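Local coordinates for protein NDP-rhamnosyltransferase (Saccharopolyspora spinosa, PDB 3TSA) that is an NDP-rhamnosyltransferase (SpnG), a glycosyltransferase of the GT-B fold class related to the erythromycin biosynthesis protein CIII family, at residues C222-L230 against I291-A299; R240-V251 against H343-L354. All blocks are in the same frame, centred on the assembly; numbering follows the deposited sequence.

Contact 1: residues C222-L230 against I291-A299; sequences CICMGRMVL and ICAGGSGTA
Two parallel strands are joined here by a pair of backbone hydrogen bonds that both belong to Ile291. Its N donates to Cys222 O at 2.7 Å, and its O accepts from Cys224 N at 3.0 Å, both bonds close to straight. Ile223 sits between these two bonded partners, and its CA lends a CA-H...O contact to the same Ile291 O.

Beyond the strand ends a water takes over: it accepts from Ala293 N at 2.9 Å and gives a weak bond to Cys224 O, bridging the chains where they diverge.

Side chains meet on both faces of the sheet. Ile223 and Ile291 run side by side on one, CG1 of the first against CD1 of the second at 3.9 Å, and helix 236-246 packs over them. Cys224 projects from the other face; with SG anti to the backbone N (chi1 -176°), the sulfur lies 3.3 Å from Thr298 OG1, and Cys224 CB rests 3.9 Å from Thr298 CG2. Further along, Val229 CG1 meets Ala293 CB at 3.8 Å, so the first turn of helix 227-233 leans on the loop after strand 289-292.

Each strand thus runs through a short loop into a helix with a glycine at its N-cap, Gly226 and Gly295: two strand-loop-helix units adjacent in the sheet, though not successive in the chain, at the topological switch point of one Rossmann-like domain of the GT-B fold.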
loop_
_atom_site.group_PDB
_atom_site.type_symbol
_atom_site.label_atom_id
_atom_site.label_comp_id
_atom_site.label_asym_id
_atom_site.label_seq_id
_atom_site.Cartn_x
_atom_site.Cartn_y
_atom_site.Cartn_z
ATOM N N CYS A 222 -3.910 26.164 1.314
ATOM C CA CYS A 222 -3.314 25.220 0.379
ATOM C C CYS A 222 -4.040 25.280 -0.986
ATOM O O CYS A 222 -5.277 25.157 -1.011
ATOM C CB CYS A 222 -3.371 23.797 0.949
ATOM S SG CYS A 222 -2.837 22.464 -0.175
ATOM N N ILE A 223 -3.294 25.290 -2.081
ATOM C CA ILE A 223 -3.834 25.215 -3.431
ATOM C C ILE A 223 -3.387 23.877 -3.942
ATOM O O ILE A 223 -2.175 23.607 -4.027
ATOM C CB ILE A 223 -3.288 26.368 -4.344
ATOM C CG1 ILE A 223 -3.743 27.706 -3.796
ATOM C CG2 ILE A 223 -3.706 26.093 -5.811
ATOM C CD1 ILE A 223 -2.902 28.866 -4.480
ATOM N N CYS A 224 -4.375 23.006 -4.229
ATOM C CA CYS A 224 -4.091 21.623 -4.588
ATOM C C CYS A 224 -4.968 21.244 -5.787
ATOM O O CYS A 224 -6.249 21.286 -5.709
ATOM C CB CYS A 224 -4.372 20.753 -3.394
ATOM S SG CYS A 224 -3.890 19.019 -3.808
ATOM N N MET A 225 -4.282 21.046 -6.914
ATOM C CA MET A 225 -4.895 20.671 -8.204
ATOM C C MET A 225 -4.094 19.485 -8.778
ATOM O O MET A 225 -2.852 19.526 -8.756
ATOM C CB MET A 225 -4.940 21.875 -9.164
ATOM C CG MET A 225 -5.965 22.826 -8.643
ATOM S SD MET A 225 -5.955 24.314 -9.574
ATOM C CE MET A 225 -6.864 25.402 -8.446
ATOM N N GLY A 226 -4.790 18.428 -9.205
ATOM C CA GLY A 226 -4.116 17.222 -9.741
ATOM C C GLY A 226 -3.710 17.253 -11.221
ATOM O O GLY A 226 -4.001 18.203 -11.963
ATOM N N ARG A 227 -2.982 16.227 -11.626
ATOM C CA ARG A 227 -2.552 16.080 -12.967
ATOM C C ARG A 227 -3.719 16.075 -13.937
ATOM O O ARG A 227 -3.674 16.740 -14.991
ATOM C CB ARG A 227 -1.810 14.750 -13.004
ATOM C CG ARG A 227 -1.217 14.368 -14.318
ATOM C CD ARG A 227 -0.307 13.184 -14.101
ATOM N NE ARG A 227 1.006 13.697 -13.661
ATOM C CZ ARG A 227 1.784 13.134 -12.736
ATOM N NH1 ARG A 227 1.384 12.038 -12.132
ATOM N NH2 ARG A 227 2.967 13.697 -12.409
ATOM N N MET A 228 -4.750 15.280 -13.654
ATOM C CA MET A 228 -5.778 15.144 -14.737
ATOM C C MET A 228 -6.448 16.485 -14.982
ATOM O O MET A 228 -6.657 16.825 -16.127
ATOM C CB MET A 228 -6.872 14.084 -14.482
ATOM C CG MET A 228 -6.501 12.619 -14.500
ATOM S SD MET A 228 -5.859 11.847 -15.998
ATOM C CE MET A 228 -7.228 12.159 -17.167
ATOM N N VAL A 229 -6.808 17.170 -13.910
ATOM C CA VAL A 229 -7.453 18.477 -14.015
ATOM C C VAL A 229 -6.564 19.471 -14.774
ATOM O O VAL A 229 -7.023 19.999 -15.737
ATOM C CB VAL A 229 -7.892 19.036 -12.653
ATOM C CG1 VAL A 229 -8.520 20.454 -12.842
ATOM C CG2 VAL A 229 -8.964 18.102 -12.027
ATOM N N LEU A 230 -5.303 19.638 -14.388
ATOM C CA LEU A 230 -4.402 20.614 -15.050
ATOM C C LEU A 230 -4.014 20.239 -16.460
ATOM O O LEU A 230 -3.788 21.124 -17.297
ATOM C CB LEU A 230 -3.148 20.935 -14.191
ATOM C CG LEU A 230 -3.448 21.520 -12.807
ATOM C CD1 LEU A 230 -2.129 21.575 -12.017
ATOM C CD2 LEU A 230 -4.087 22.930 -13.037
ATOM N N ILE A 291 -7.841 25.484 -1.673
ATOM C CA ILE A 291 -8.469 25.927 -2.977
ATOM C C ILE A 291 -8.184 24.745 -3.910
ATOM O O ILE A 291 -7.021 24.333 -4.086
ATOM C CB ILE A 291 -7.751 27.214 -3.577
ATOM C CG1 ILE A 291 -7.975 28.436 -2.674
ATOM C CG2 ILE A 291 -8.308 27.534 -4.983
ATOM C CD1 ILE A 291 -7.035 29.628 -2.885
ATOM N N CYS A 292 -9.238 24.225 -4.530
ATOM C CA CYS A 292 -9.104 23.032 -5.355
ATOM C C CYS A 292 -10.130 23.035 -6.472
ATOM O O CYS A 292 -10.968 23.936 -6.554
ATOM C CB CYS A 292 -9.248 21.780 -4.502
ATOM S SG CYS A 292 -10.853 21.631 -3.612
ATOM N N ALA A 293 -10.151 21.980 -7.273
ATOM C CA ALA A 293 -11.109 21.991 -8.410
ATOM C C ALA A 293 -12.351 21.131 -8.035
ATOM O O ALA A 293 -13.369 21.113 -8.798
ATOM C CB ALA A 293 -10.411 21.441 -9.673
ATOM N N GLY A 294 -12.308 20.433 -6.886
ATOM C CA GLY A 294 -13.461 19.641 -6.447
ATOM C C GLY A 294 -13.332 18.140 -6.721
ATOM O O GLY A 294 -14.248 17.388 -6.499
ATOM N N GLY A 295 -12.174 17.706 -7.143
ATOM C CA GLY A 295 -11.824 16.265 -7.190
ATOM C C GLY A 295 -11.926 15.691 -5.796
ATOM O O GLY A 295 -11.503 16.319 -4.775
ATOM N N SER A 296 -12.438 14.481 -5.764
ATOM C CA SER A 296 -12.804 13.919 -4.494
ATOM C C SER A 296 -11.605 13.693 -3.550
ATOM O O SER A 296 -11.771 13.760 -2.331
ATOM C CB SER A 296 -13.634 12.643 -4.726
ATOM O OG SER A 296 -12.843 11.635 -5.319
ATOM N N GLY A 297 -10.441 13.284 -4.026
ATOM C CA GLY A 297 -9.381 12.951 -3.026
ATOM C C GLY A 297 -8.928 14.187 -2.218
ATOM O O GLY A 297 -8.925 14.181 -0.962
ATOM N N THR A 298 -8.666 15.285 -2.939
ATOM C CA THR A 298 -8.297 16.574 -2.295
ATOM C C THR A 298 -9.469 17.026 -1.433
ATOM O O THR A 298 -9.293 17.356 -0.228
ATOM C CB THR A 298 -7.896 17.579 -3.325
ATOM O OG1 THR A 298 -6.639 17.140 -3.938
ATOM C CG2 THR A 298 -7.759 18.997 -2.657
ATOM N N ALA A 299 -10.662 17.022 -2.032
ATOM C CA ALA A 299 -11.840 17.618 -1.325
ATOM C C ALA A 299 -12.292 16.768 -0.141
ATOM O O ALA A 299 -12.641 17.318 0.914
ATOM C CB ALA A 299 -12.986 17.841 -2.316
HETATM O O HOH W 1 -8.619 19.464 -7.142
#

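Contact 2: residues R240-V251 against H343-L354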
loop_
_atom_site.group_PDB
_atom_site.type_symbol
_atom_site.label_atom_id
_atom_site.label_comp_id
_atom_site.label_asym_id
_atom_site.label_seq_id
_atom_site.Cartn_x
_atom_site.Cartn_y
_atom_site.Cartn_z
ATOM N N ARG A 240 -4.819 31.515 -11.395
ATOM C CA ARG A 240 -5.872 32.330 -10.780
ATOM C C ARG A 240 -5.850 32.164 -9.292
ATOM O O ARG A 240 -5.955 33.146 -8.577
ATOM C CB ARG A 240 -7.274 31.992 -11.305
ATOM C CG ARG A 240 -7.514 32.550 -12.717
ATOM C CD ARG A 240 -8.571 31.796 -13.538
ATOM N NE ARG A 240 -8.697 32.402 -14.903
ATOM C CZ ARG A 240 -9.338 31.834 -15.937
ATOM N NH1 ARG A 240 -9.836 30.631 -15.870
ATOM N NH2 ARG A 240 -9.348 32.477 -17.108
ATOM N N ALA A 241 -5.701 30.940 -8.805
ATOM C CA ALA A 241 -5.706 30.723 -7.339
ATOM C C ALA A 241 -4.474 31.278 -6.672
ATOM O O ALA A 241 -4.561 31.803 -5.570
ATOM C CB ALA A 241 -5.807 29.170 -7.017
ATOM N N VAL A 242 -3.316 31.115 -7.313
ATOM C CA VAL A 242 -2.022 31.612 -6.745
ATOM C C VAL A 242 -2.092 33.159 -6.628
ATOM O O VAL A 242 -1.714 33.727 -5.608
ATOM C CB VAL A 242 -0.840 31.198 -7.614
ATOM C CG1 VAL A 242 0.407 32.019 -7.192
ATOM C CG2 VAL A 242 -0.581 29.713 -7.305
ATOM N N ALA A 243 -2.644 33.813 -7.641
ATOM C CA ALA A 243 -2.734 35.293 -7.617
ATOM C C ALA A 243 -3.703 35.750 -6.525
ATOM O O ALA A 243 -3.381 36.604 -5.665
ATOM C CB ALA A 243 -3.214 35.791 -8.966
ATOM N N ALA A 244 -4.896 35.154 -6.477
ATOM C CA ALA A 244 -5.847 35.559 -5.475
ATOM C C ALA A 244 -5.297 35.301 -4.049
ATOM O O ALA A 244 -5.477 36.176 -3.144
ATOM C CB ALA A 244 -7.150 34.808 -5.717
ATOM N N ALA A 245 -4.668 34.151 -3.829
ATOM C CA ALA A 245 -4.222 33.813 -2.470
ATOM C C ALA A 245 -3.044 34.694 -2.074
ATOM O O ALA A 245 -3.020 35.243 -0.969
ATOM C CB ALA A 245 -3.824 32.305 -2.318
ATOM N N THR A 246 -2.051 34.801 -2.938
ATOM C CA THR A 246 -0.787 35.403 -2.450
ATOM C C THR A 246 -0.896 36.922 -2.291
ATOM O O THR A 246 -0.090 37.540 -1.582
ATOM C CB THR A 246 0.414 35.049 -3.343
ATOM O OG1 THR A 246 0.175 35.461 -4.709
ATOM C CG2 THR A 246 0.703 33.534 -3.284
ATOM N N GLU A 247 -1.847 37.527 -2.983
ATOM C CA GLU A 247 -2.064 38.938 -2.857
ATOM C C GLU A 247 -2.789 39.346 -1.598
ATOM O O GLU A 247 -2.814 40.501 -1.253
ATOM C CB GLU A 247 -2.881 39.391 -4.045
ATOM C CG GLU A 247 -2.013 39.489 -5.277
ATOM C CD GLU A 247 -2.766 40.159 -6.428
ATOM O OE1 GLU A 247 -2.389 39.830 -7.572
ATOM O OE2 GLU A 247 -3.720 40.976 -6.170
ATOM N N LEU A 248 -3.411 38.394 -0.906
ATOM C CA LEU A 248 -4.223 38.697 0.227
ATOM C C LEU A 248 -3.349 38.874 1.448
ATOM O O LEU A 248 -2.398 38.082 1.636
ATOM C CB LEU A 248 -5.258 37.576 0.425
ATOM C CG LEU A 248 -6.395 37.974 1.367
ATOM C CD1 LEU A 248 -7.216 39.116 0.865
ATOM C CD2 LEU A 248 -7.250 36.816 1.780
ATOM N N PRO A 249 -3.645 39.957 2.268
ATOM C CA PRO A 249 -2.831 40.246 3.433
ATOM C C PRO A 249 -2.954 39.060 4.342
ATOM O O PRO A 249 -4.092 38.542 4.548
ATOM C CB PRO A 249 -3.542 41.450 4.119
ATOM C CG PRO A 249 -4.451 42.076 3.086
ATOM C CD PRO A 249 -4.728 40.972 2.054
ATOM N N GLY A 250 -1.830 38.595 4.841
ATOM C CA GLY A 250 -1.879 37.594 5.880
ATOM C C GLY A 250 -1.522 36.199 5.376
ATOM O O GLY A 250 -1.072 35.388 6.159
ATOM N N VAL A 251 -1.676 35.954 4.073
ATOM C CA VAL A 251 -1.733 34.572 3.565
ATOM C C VAL A 251 -0.373 33.996 3.253
ATOM O O VAL A 251 0.529 34.713 2.728
ATOM C CB VAL A 251 -2.687 34.440 2.274
ATOM C CG1 VAL A 251 -2.439 33.084 1.533
ATOM C CG2 VAL A 251 -4.133 34.658 2.644
ATOM N N HIS A 343 -10.849 38.290 -10.433
ATOM C CA HIS A 343 -9.749 38.282 -9.438
ATOM C C HIS A 343 -10.252 38.920 -8.145
ATOM O O HIS A 343 -9.994 38.450 -7.012
ATOM C CB HIS A 343 -8.513 39.051 -9.947
ATOM C CG HIS A 343 -7.476 39.259 -8.877
ATOM N ND1 HIS A 343 -6.664 38.249 -8.432
ATOM C CD2 HIS A 343 -7.124 40.364 -8.181
ATOM C CE1 HIS A 343 -5.851 38.710 -7.500
ATOM N NE2 HIS A 343 -6.111 39.991 -7.326
ATOM N N GLU A 344 -11.017 39.987 -8.297
ATOM C CA GLU A 344 -11.569 40.592 -7.077
ATOM C C GLU A 344 -12.503 39.686 -6.257
ATOM O O GLU A 344 -12.443 39.619 -4.983
ATOM C CB GLU A 344 -12.281 41.913 -7.473
ATOM C CG GLU A 344 -12.962 42.665 -6.292
ATOM C CD GLU A 344 -13.713 43.951 -6.742
ATOM O OE1 GLU A 344 -14.895 43.868 -7.202
ATOM O OE2 GLU A 344 -13.112 45.037 -6.626
ATOM N N GLN A 345 -13.413 39.028 -6.952
ATOM C CA GLN A 345 -14.383 38.134 -6.332
ATOM C C GLN A 345 -13.645 36.936 -5.672
ATOM O O GLN A 345 -13.997 36.513 -4.558
ATOM C CB GLN A 345 -15.398 37.651 -7.394
ATOM C CG GLN A 345 -16.303 36.487 -6.878
ATOM C CD GLN A 345 -17.343 36.014 -7.960
ATOM O OE1 GLN A 345 -17.573 36.683 -9.002
ATOM N NE2 GLN A 345 -17.959 34.880 -7.694
ATOM N N PHE A 346 -12.623 36.435 -6.372
ATOM C CA PHE A 346 -11.814 35.282 -5.895
ATOM C C PHE A 346 -11.103 35.659 -4.584
ATOM O O PHE A 346 -11.217 34.952 -3.549
ATOM C CB PHE A 346 -10.871 34.895 -7.016
ATOM C CG PHE A 346 -10.242 33.511 -6.925
ATOM C CD1 PHE A 346 -10.079 32.861 -5.695
ATOM C CD2 PHE A 346 -9.841 32.858 -8.106
ATOM C CE1 PHE A 346 -9.505 31.599 -5.666
ATOM C CE2 PHE A 346 -9.249 31.597 -8.089
ATOM C CZ PHE A 346 -9.087 30.943 -6.826
ATOM N N THR A 347 -10.423 36.822 -4.613
ATOM C CA THR A 347 -9.751 37.343 -3.419
ATOM C C THR A 347 -10.743 37.561 -2.288
ATOM O O THR A 347 -10.450 37.166 -1.130
ATOM C CB THR A 347 -9.057 38.701 -3.829
ATOM O OG1 THR A 347 -8.038 38.331 -4.777
ATOM C CG2 THR A 347 -8.362 39.242 -2.656
ATOM N N ASP A 348 -11.898 38.161 -2.603
ATOM C CA ASP A 348 -12.883 38.475 -1.580
ATOM C C ASP A 348 -13.405 37.147 -0.959
ATOM O O ASP A 348 -13.660 37.081 0.273
ATOM C CB ASP A 348 -14.053 39.317 -2.163
ATOM C CG ASP A 348 -13.690 40.773 -2.360
ATOM O OD1 ASP A 348 -12.637 41.192 -1.954
ATOM O OD2 ASP A 348 -14.485 41.500 -2.982
ATOM N N SER A 349 -13.450 36.101 -1.772
ATOM C CA SER A 349 -13.973 34.796 -1.293
ATOM C C SER A 349 -12.997 34.193 -0.281
ATOM O O SER A 349 -13.394 33.596 0.726
ATOM C CB SER A 349 -14.140 33.817 -2.445
ATOM O OG SER A 349 -15.207 34.207 -3.269
ATOM N N ILE A 350 -11.726 34.274 -0.581
ATOM C CA ILE A 350 -10.722 33.795 0.364
ATOM C C ILE A 350 -10.803 34.544 1.671
ATOM O O ILE A 350 -10.871 33.926 2.744
ATOM C CB ILE A 350 -9.275 33.962 -0.209
ATOM C CG1 ILE A 350 -9.105 33.055 -1.455
ATOM C CG2 ILE A 350 -8.239 33.542 0.897
ATOM C CD1 ILE A 350 -7.763 33.267 -2.220
ATOM N N ALA A 351 -10.847 35.872 1.593
ATOM C CA ALA A 351 -10.971 36.699 2.791
ATOM C C ALA A 351 -12.227 36.353 3.591
ATOM O O ALA A 351 -12.159 36.331 4.809
ATOM C CB ALA A 351 -10.977 38.230 2.425
ATOM N N THR A 352 -13.348 36.028 2.940
ATOM C CA THR A 352 -14.607 35.824 3.605
ATOM C C THR A 352 -14.459 34.520 4.470
ATOM O O THR A 352 -14.906 34.474 5.594
ATOM C CB THR A 352 -15.712 35.601 2.583
ATOM O OG1 THR A 352 -16.034 36.879 1.989
ATOM C CG2 THR A 352 -16.931 35.088 3.270
ATOM N N VAL A 353 -13.926 33.470 3.881
ATOM C CA VAL A 353 -13.699 32.220 4.620
ATOM C C VAL A 353 -12.733 32.404 5.806
ATOM O O VAL A 353 -13.038 31.975 6.944
ATOM C CB VAL A 353 -13.203 31.053 3.668
ATOM C CG1 VAL A 353 -12.955 29.742 4.513
ATOM C CG2 VAL A 353 -14.239 30.773 2.621
ATOM N N LEU A 354 -11.599 33.069 5.562
ATOM C CA LEU A 354 -10.608 33.343 6.608
ATOM C C LEU A 354 -11.201 34.250 7.726
ATOM O O LEU A 354 -10.680 34.270 8.878
ATOM C CB LEU A 354 -9.315 33.978 6.053
ATOM C CG LEU A 354 -8.500 33.129 5.037
ATOM C CD1 LEU A 354 -7.302 33.916 4.498
ATOM C CD2 LEU A 354 -8.051 31.739 5.609
HETATM O O HOH W 2 -7.086 35.598 -9.427
#
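Ala244 is the low point of helix 240-246 where helix 343-354 comes closest, its CA 4.8 Å from Thr347 CA. The Ala244 methyl rests over one face of the Phe346 ring, offset toward the CD1 rim, a CH-pi contact with CB 3.8 Å from the ring centroid. The ring fills the hollow beside Ala241 and Ala244, CZ 3.4 Å from Ala241 CA and CE2 against C and CB of Arg240. One turn on, Ile350 pushes CD1 to 3.6 Å from Ala245 CA. Such alanine-lined packing lets the axes approach to 8.6 Å at a crossing angle of -57°, in the helical layer over one face of the C-terminal sheet of this GT-B fold.

Past the helix, Leu248 is the knob offered in return: with its branch swung opposite the backbone N (chi1 -165°), CD2 fills the hollow between Ile350 CG2, Ala351 and Leu354 CD1, while CD1 lies against Thr347 CG2, the two side chains running oppositely. Val251 CG2 touches Leu354 CD1 where the side chains cross at roughly a right angle.

Where both residues are exposed, His343 NE2 donates to Glu247 OE2 at 2.8 Å, a bent bond (136°) from above the carboxylate plane; a water links His343 ND1 to Arg240 O.

Overall arrangement
Both contacts belong to the C-terminal Rossmann-like domain, their centres about 17 Å apart. Contact 1 joins two central strands, 219-224 and 289-292, and the starts of the helices that follow them; contact 2 pairs helices 236-246 and 343-354 on one face of that sheet. Along the chain the segments alternate: 222-230, 240-251, 291-299, 343-354. The contacts meet directly, Ile291 CG2 packing 3.6 Å from Ala241 CB and Ile291 CD1 3.8 Å from Ile350 CD1, so strand pairing and helix packing share one hydrophobic core. Contact 1 lies about 9 Å from the chain centre, its helix starts reaching the N-terminal domain (Met228 on Tyr11, Ser296 OG to Trp143 O); contact 2, at about 25 Å, lies on the outer side.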